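Local structure of alpha-11 giardin (Giardia intestinalis, 2II2) at residues A[30-33]-A[34-38]; A[126-129]-A[130-134]. The protein is an annexin that binds calcium and probably attaches to phosphatidylserine-containing membranes, with a likely part in the parasite's cytoskeleton and its adhesion to the gut. One frame throughout, in Å; residues are numbered along the deposited sequence.

Contact 1 of 2, residues A[30-33]-A[34-38]; sequences SRWS and AEERK
Ser33 and Glu36 exchange hydrogen bonds where the loop after helix 22-29 turns into helix 34-48. Ser33 OG stands between its own backbone N and carbonyl carbon, and from there it accepts from Glu36 N at 3.1 Å. In return Glu36, its CG anti to the carbonyl carbon and the rest of the chain extended, reaches back so that OE1 takes Ser33 N at 2.9 Å. That bond is nearly straight, 170° at the hydrogen, and meets OE1 on the anti side, 27° out of the carboxylate plane. The pair is a capping box: serine, short and with an accepting hydroxyl, suits the N-cap, and glutamate three residues on has the length to return the bond. The carboxylate also lies near the helix N-terminus, which would favour its negative charge. Glu36 OE1 sits at the edge of the Trp32 ring, 4.0 Å from CE3, the ring and carboxylate planes standing 78° apart. Next along the chain, Trp32 CB packs on Arg37 CG at 3.7 Å. The Arg37 chain bends at chi3, bringing NH1 to 3.0 Å from Trp32 O, while NH2 forms a salt bridge with Asp265.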
ATOM      1  N   SER A  30     -15.647  11.204  -7.881  1.00 10.01           N
ATOM      2  CA  SER A  30     -16.274   9.922  -8.211  1.00 10.98           C
ATOM      3  C   SER A  30     -16.624   9.775  -9.699  1.00 11.35           C
ATOM      4  O   SER A  30     -16.852   8.651 -10.198  1.00 12.07           O
ATOM      5  CB  SER A  30     -17.552   9.733  -7.378  1.00 12.01           C
ATOM      6  OG  SER A  30     -18.642  10.452  -7.950  1.00 11.49           O
ATOM      7  N   ARG A  31     -16.657  10.883 -10.436  1.00 11.08           N
ATOM      8  CA  ARG A  31     -17.134  10.863 -11.808  1.00 12.71           C
ATOM      9  C   ARG A  31     -16.165  10.288 -12.808  1.00 13.41           C
ATOM     10  O   ARG A  31     -16.588   9.928 -13.903  1.00 15.00           O
ATOM     11  CB  ARG A  31     -17.466  12.288 -12.260  1.00 13.69           C
ATOM     12  CG  ARG A  31     -18.570  12.929 -11.514  1.00 15.57           C
ATOM     13  CD  ARG A  31     -18.935  14.208 -12.210  1.00 19.60           C
ATOM     14  NE  ARG A  31     -19.372  15.161 -11.217  1.00 21.12           N
ATOM     15  CZ  ARG A  31     -19.306  16.467 -11.377  1.00 19.93           C
ATOM     16  NH1 ARG A  31     -18.825  16.972 -12.517  1.00 21.51           N
ATOM     17  NH2 ARG A  31     -19.727  17.253 -10.399  1.00 23.52           N
ATOM     18  N   TRP A  32     -14.889  10.199 -12.440  1.00 13.48           N
ATOM     19  CA  TRP A  32     -13.818  10.054 -13.424  1.00 12.54           C
ATOM     20  C   TRP A  32     -13.027   8.753 -13.346  1.00 13.39           C
ATOM     21  O   TRP A  32     -12.622   8.331 -12.268  1.00 14.36           O
ATOM     22  CB  TRP A  32     -12.844  11.230 -13.285  1.00 12.96           C
ATOM     23  CG  TRP A  32     -13.538  12.553 -13.141  1.00 11.68           C
ATOM     24  CD1 TRP A  32     -13.741  13.259 -11.984  1.00 12.07           C
ATOM     25  CD2 TRP A  32     -14.150  13.326 -14.188  1.00 11.25           C
ATOM     26  NE1 TRP A  32     -14.438  14.412 -12.245  1.00 12.70           N
ATOM     27  CE2 TRP A  32     -14.704  14.478 -13.588  1.00 11.61           C
ATOM     28  CE3 TRP A  32     -14.304  13.146 -15.574  1.00 12.40           C
ATOM     29  CZ2 TRP A  32     -15.376  15.456 -14.328  1.00 12.72           C
ATOM     30  CZ3 TRP A  32     -14.962  14.135 -16.311  1.00 13.56           C
ATOM     31  CH2 TRP A  32     -15.487  15.270 -15.688  1.00 13.48           C
ATOM     32  N   SER A  33     -12.761   8.152 -14.511  1.00 13.83           N
ATOM     33  CA  SER A  33     -11.832   7.022 -14.595  1.00 13.65           C
ATOM     34  C   SER A  33     -10.379   7.484 -14.369  1.00 13.20           C
ATOM     35  O   SER A  33     -10.105   8.695 -14.376  1.00 13.62           O
ATOM     36  CB  SER A  33     -11.942   6.370 -15.958  1.00 14.52           C
ATOM     37  OG  SER A  33     -11.418   7.241 -16.936  1.00 14.89           O
ATOM     38  N   ALA A  34      -9.443   6.543 -14.197  1.00 13.48           N
ATOM     39  CA  ALA A  34      -8.027   6.906 -14.095  1.00 13.53           C
ATOM     40  C   ALA A  34      -7.570   7.699 -15.324  1.00 13.47           C
ATOM     41  O   ALA A  34      -6.918   8.737 -15.186  1.00 13.12           O
ATOM     42  CB  ALA A  34      -7.168   5.683 -13.895  1.00 13.72           C
ATOM     43  N   GLU A  35      -7.972   7.258 -16.513  1.00 13.83           N
ATOM     44  CA  GLU A  35      -7.567   7.921 -17.746  1.00 14.29           C
ATOM     45  C   GLU A  35      -8.123   9.350 -17.763  1.00 13.53           C
ATOM     46  O   GLU A  35      -7.426  10.293 -18.176  1.00 13.46           O
ATOM     47  CB  GLU A  35      -8.081   7.134 -18.939  1.00 15.49           C
ATOM     48  CG  GLU A  35      -7.716   7.729 -20.272  1.00 20.47           C
ATOM     49  CD  GLU A  35      -8.352   6.964 -21.403  1.00 24.68           C
ATOM     50  OE1 GLU A  35      -8.231   5.718 -21.399  1.00 27.19           O
ATOM     51  OE2 GLU A  35      -8.978   7.604 -22.284  1.00 27.03           O
ATOM     52  N   GLU A  36      -9.387   9.496 -17.361  1.00 13.13           N
ATOM     53  CA  GLU A  36     -10.034  10.807 -17.308  1.00 13.04           C
ATOM     54  C   GLU A  36      -9.413  11.721 -16.257  1.00 12.33           C
ATOM     55  O   GLU A  36      -9.302  12.929 -16.492  1.00 12.30           O
ATOM     56  CB  GLU A  36     -11.546  10.667 -17.084  1.00 12.72           C
ATOM     57  CG  GLU A  36     -12.283  10.039 -18.269  1.00 14.45           C
ATOM     58  CD  GLU A  36     -13.695   9.618 -17.937  1.00 15.21           C
ATOM     59  OE1 GLU A  36     -14.010   9.389 -16.763  1.00 15.67           O
ATOM     60  OE2 GLU A  36     -14.507   9.465 -18.881  1.00 19.29           O
ATOM     61  N   ARG A  37      -9.013  11.169 -15.107  1.00 11.30           N
ATOM     62  CA  ARG A  37      -8.403  12.042 -14.100  1.00 10.81           C
ATOM     63  C   ARG A  37      -7.138  12.675 -14.656  1.00 11.01           C
ATOM     64  O   ARG A  37      -6.872  13.856 -14.417  1.00 10.56           O
ATOM     65  CB  ARG A  37      -8.096  11.306 -12.793  1.00 10.21           C
ATOM     66  CG  ARG A  37      -9.330  10.921 -12.030  1.00  9.21           C
ATOM     67  CD  ARG A  37      -9.007  10.428 -10.655  1.00 10.83           C
ATOM     68  NE  ARG A  37      -8.241   9.184 -10.600  1.00 11.55           N
ATOM     69  CZ  ARG A  37      -8.743   7.952 -10.711  1.00 11.57           C
ATOM     70  NH1 ARG A  37     -10.037   7.760 -10.955  1.00 12.00           N
ATOM     71  NH2 ARG A  37      -7.945   6.896 -10.588  1.00 11.34           N
ATOM     72  N   LYS A  38      -6.370  11.891 -15.406  1.00 11.53           N
ATOM     73  CA  LYS A  38      -5.108  12.384 -15.964  1.00 12.67           C
ATOM     74  C   LYS A  38      -5.385  13.488 -16.993  1.00 12.57           C
ATOM     75  O   LYS A  38      -4.778  14.575 -16.973  1.00 12.13           O
ATOM     76  CB  LYS A  38      -4.333  11.224 -16.605  1.00 12.76           C
ATOM     77  CG  LYS A  38      -2.933  11.581 -17.122  1.00 15.11           C
ATOM     78  CD  LYS A  38      -2.287  10.370 -17.831  1.00 16.83           C
ATOM     79  CE  LYS A  38      -0.863  10.692 -18.268  1.00 21.06           C
ATOM     80  NZ  LYS A  38      -0.214   9.529 -18.909  1.00 24.17           N
TER
HETATM   81  O   HOH W   1     -16.554  10.459 -16.647  1.00 31.82           O
HETATM   82  O   HOH W   2     -15.974   7.634 -16.036  1.00 36.37           O

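Contact 2 of 2, residues A[126-129]-A[130-134]; sequences QDFV and DQIPL
The C-terminal turn of helix 124-131 brings Phe128 and Ile132 together on its buried side, while Gln126, Asp127, Asp130 and Gln131 form a polar side bridged by water. Ile132 CD1 lies over one face of the Phe128 ring in a CH-pi contact, 4.0 Å from the centroid and 25° off the ring normal. The methyl is shifted toward the rim, closest to Phe128 CD1 at 3.6 Å. Both side chains run the same way, and the isoleucine's extended CG1 branch (chi2 176°) carries its methyl out to the ring. A flat aromatic and a branched aliphatic chain suit this apolar side, where Met88 touches both, Ile97 and Ile146 meet the phenyl, and Phe94 meets the isoleucine.

On the polar side, water joins side chains whose own ends stay apart. One molecule accepts from Gln126 NE2 and donates to Asp130 OD2 at 2.6 Å; the amide and carboxylate planes are 84° apart. A second donates to both Asp127 OD1 and Asp130 OD2, two like-charged groups 5.1 Å apart between these oxygens, and probably eases their repulsion. A third accepts from Gln131 NE2 at 2.7 Å and donates to Asp127 OD1. The aspartates serve as short acceptors and the glutamines as longer amide donors. Asp127, buried, is further held by Tyr116 through OD2 and Asn122 through OD1; the other three lie at the surface.

The i to i+4 bonds run on to Ile132 N, which reaches Phe128 O at 2.8 Å although Ile132 has already left helical angles, while Gln131 N adds a weak bond to the same Phe128 O. Beyond, a water spans Val129 O and Ile132 O, and the whole is an amphipathic helix end of the all-helical annexin fold.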
ATOM      1  N   GLN A 126      20.238   1.979  -4.769  1.00 12.21           N
ATOM      2  CA  GLN A 126      21.390   2.617  -4.116  1.00 12.69           C
ATOM      3  C   GLN A 126      20.978   3.410  -2.862  1.00 11.17           C
ATOM      4  O   GLN A 126      21.656   3.383  -1.827  1.00 11.16           O
ATOM      5  CB  GLN A 126      22.154   3.485  -5.114  1.00 13.56           C
ATOM      6  CG  GLN A 126      23.554   3.875  -4.665  1.00 14.86           C
ATOM      7  CD  GLN A 126      24.454   2.691  -4.343  1.00 17.51           C
ATOM      8  OE1 GLN A 126      24.303   1.591  -4.879  1.00 18.76           O
ATOM      9  NE2 GLN A 126      25.413   2.922  -3.470  1.00 19.52           N
ATOM     10  N   ASP A 127      19.824   4.067  -2.954  1.00 10.57           N
ATOM     11  CA  ASP A 127      19.298   4.728  -1.770  1.00 10.13           C
ATOM     12  C   ASP A 127      18.931   3.721  -0.685  1.00 10.24           C
ATOM     13  O   ASP A 127      19.139   4.001   0.498  1.00 10.05           O
ATOM     14  CB  ASP A 127      18.102   5.619  -2.131  1.00 10.46           C
ATOM     15  CG  ASP A 127      18.516   6.977  -2.725  1.00 12.35           C
ATOM     16  OD1 ASP A 127      19.725   7.279  -2.786  1.00 12.78           O
ATOM     17  OD2 ASP A 127      17.618   7.717  -3.177  1.00 13.28           O
ATOM     18  N   PHE A 128      18.391   2.558  -1.061  1.00  9.50           N
ATOM     19  CA  PHE A 128      18.188   1.484  -0.081  1.00  9.30           C
ATOM     20  C   PHE A 128      19.509   1.026   0.542  1.00  8.97           C
ATOM     21  O   PHE A 128      19.600   0.879   1.767  1.00 10.55           O
ATOM     22  CB  PHE A 128      17.461   0.288  -0.700  1.00  9.17           C
ATOM     23  CG  PHE A 128      15.968   0.495  -0.894  1.00  9.57           C
ATOM     24  CD1 PHE A 128      15.343   1.738  -0.750  1.00 10.46           C
ATOM     25  CD2 PHE A 128      15.191  -0.597  -1.286  1.00  9.41           C
ATOM     26  CE1 PHE A 128      13.975   1.865  -0.952  1.00 10.51           C
ATOM     27  CE2 PHE A 128      13.832  -0.476  -1.484  1.00  9.75           C
ATOM     28  CZ  PHE A 128      13.228   0.736  -1.332  1.00  9.76           C
ATOM     29  N   VAL A 129      20.539   0.825  -0.283  1.00  9.81           N
ATOM     30  CA  VAL A 129      21.852   0.428   0.217  1.00 10.10           C
ATOM     31  C   VAL A 129      22.385   1.464   1.208  1.00  9.62           C
ATOM     32  O   VAL A 129      22.882   1.103   2.265  1.00 10.15           O
ATOM     33  CB  VAL A 129      22.863   0.194  -0.940  1.00 10.64           C
ATOM     34  CG1 VAL A 129      24.306   0.075  -0.403  1.00 12.41           C
ATOM     35  CG2 VAL A 129      22.470  -1.046  -1.766  1.00 10.81           C
ATOM     36  N   ASP A 130      22.272   2.746   0.863  1.00  8.99           N
ATOM     37  CA  ASP A 130      22.836   3.791   1.711  1.00  9.24           C
ATOM     38  C   ASP A 130      22.016   4.064   2.981  1.00  8.94           C
ATOM     39  O   ASP A 130      22.586   4.452   4.008  1.00  9.16           O
ATOM     40  CB  ASP A 130      22.992   5.096   0.933  1.00  9.65           C
ATOM     41  CG  ASP A 130      24.277   5.156   0.147  1.00  9.94           C
ATOM     42  OD1 ASP A 130      25.338   4.803   0.713  1.00  9.95           O
ATOM     43  OD2 ASP A 130      24.221   5.577  -1.028  1.00 12.87           O
ATOM     44  N   GLN A 131      20.698   3.858   2.915  1.00  9.52           N
ATOM     45  CA  GLN A 131      19.813   4.372   3.959  1.00  9.88           C
ATOM     46  C   GLN A 131      19.064   3.305   4.765  1.00  9.67           C
ATOM     47  O   GLN A 131      18.392   3.648   5.734  1.00  9.93           O
ATOM     48  CB  GLN A 131      18.803   5.373   3.380  1.00  9.90           C
ATOM     49  CG  GLN A 131      19.426   6.614   2.769  1.00 13.25           C
ATOM     50  CD  GLN A 131      18.399   7.584   2.221  1.00 12.70           C
ATOM     51  OE1 GLN A 131      17.350   7.782   2.811  1.00 18.14           O
ATOM     52  NE2 GLN A 131      18.711   8.198   1.086  1.00 17.68           N
ATOM     53  N   ILE A 132      19.128   2.045   4.321  1.00  9.92           N
ATOM     54  CA  ILE A 132      18.437   0.940   4.988  1.00  9.69           C
ATOM     55  C   ILE A 132      19.423  -0.174   5.313  1.00  9.24           C
ATOM     56  O   ILE A 132      19.639  -1.062   4.490  1.00  9.01           O
ATOM     57  CB  ILE A 132      17.272   0.359   4.104  1.00  9.72           C
ATOM     58  CG1 ILE A 132      16.294   1.473   3.725  1.00 10.58           C
ATOM     59  CG2 ILE A 132      16.537  -0.725   4.878  1.00 10.37           C
ATOM     60  CD1 ILE A 132      15.172   1.009   2.770  1.00  9.73           C
ATOM     61  N   PRO A 133      20.017  -0.118   6.515  1.00  9.59           N
ATOM     62  CA  PRO A 133      20.908  -1.210   6.938  1.00 10.11           C
ATOM     63  C   PRO A 133      20.147  -2.525   6.942  1.00 10.46           C
ATOM     64  O   PRO A 133      18.934  -2.554   7.217  1.00 10.27           O
ATOM     65  CB  PRO A 133      21.295  -0.813   8.363  1.00 10.77           C
ATOM     66  CG  PRO A 133      21.168   0.674   8.364  1.00 11.41           C
ATOM     67  CD  PRO A 133      19.958   0.948   7.521  1.00  9.16           C
ATOM     68  N   LEU A 134      20.870  -3.593   6.613  1.00 11.40           N
ATOM     69  CA  LEU A 134      20.283  -4.936   6.583  1.00 12.81           C
ATOM     70  C   LEU A 134      20.356  -5.622   7.919  1.00 13.71           C
ATOM     71  O   LEU A 134      21.398  -6.178   8.293  1.00 15.16           O
ATOM     72  CB  LEU A 134      20.915  -5.803   5.501  1.00 12.91           C
ATOM     73  CG  LEU A 134      20.454  -5.448   4.087  1.00 14.30           C
ATOM     74  CD1 LEU A 134      21.297  -6.146   3.013  1.00 15.60           C
ATOM     75  CD2 LEU A 134      18.973  -5.770   3.875  1.00 14.33           C
TER
HETATM   76  O   HOH W   3      26.226   5.488  -2.734  1.00 15.08           O
HETATM   77  O   HOH W   4      22.337   6.908  -2.494  1.00 16.74           O
HETATM   78  O   HOH W   5      20.922   8.436  -0.461  1.00 29.95           O
HETATM   79  O   HOH W   6      22.320  -1.258   3.358  1.00 11.53           O

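In the fold
Along the chain, contact 1 is complete before contact 2 begins, and the two do not touch: their centres are 36 Å apart and their nearest atoms about 24 Å. They share no helix. Residues 30-38 start helix 34-48, whereas residues 126-134 finish helix 124-131 and lead into the loop before helix 137-147. Each centre lies about 20 Å from the centre of the single chain, and both are away from the calcium site at Ile60 and Glu66. Contact 1 is a surface contact near the loop residues His264 and Asp265, far along the sequence; contact 2 is partly buried among helices 76-89, 94-102 and 137-147. One is a helix start and the other a helix end, at separate places in the all-helical annexin fold.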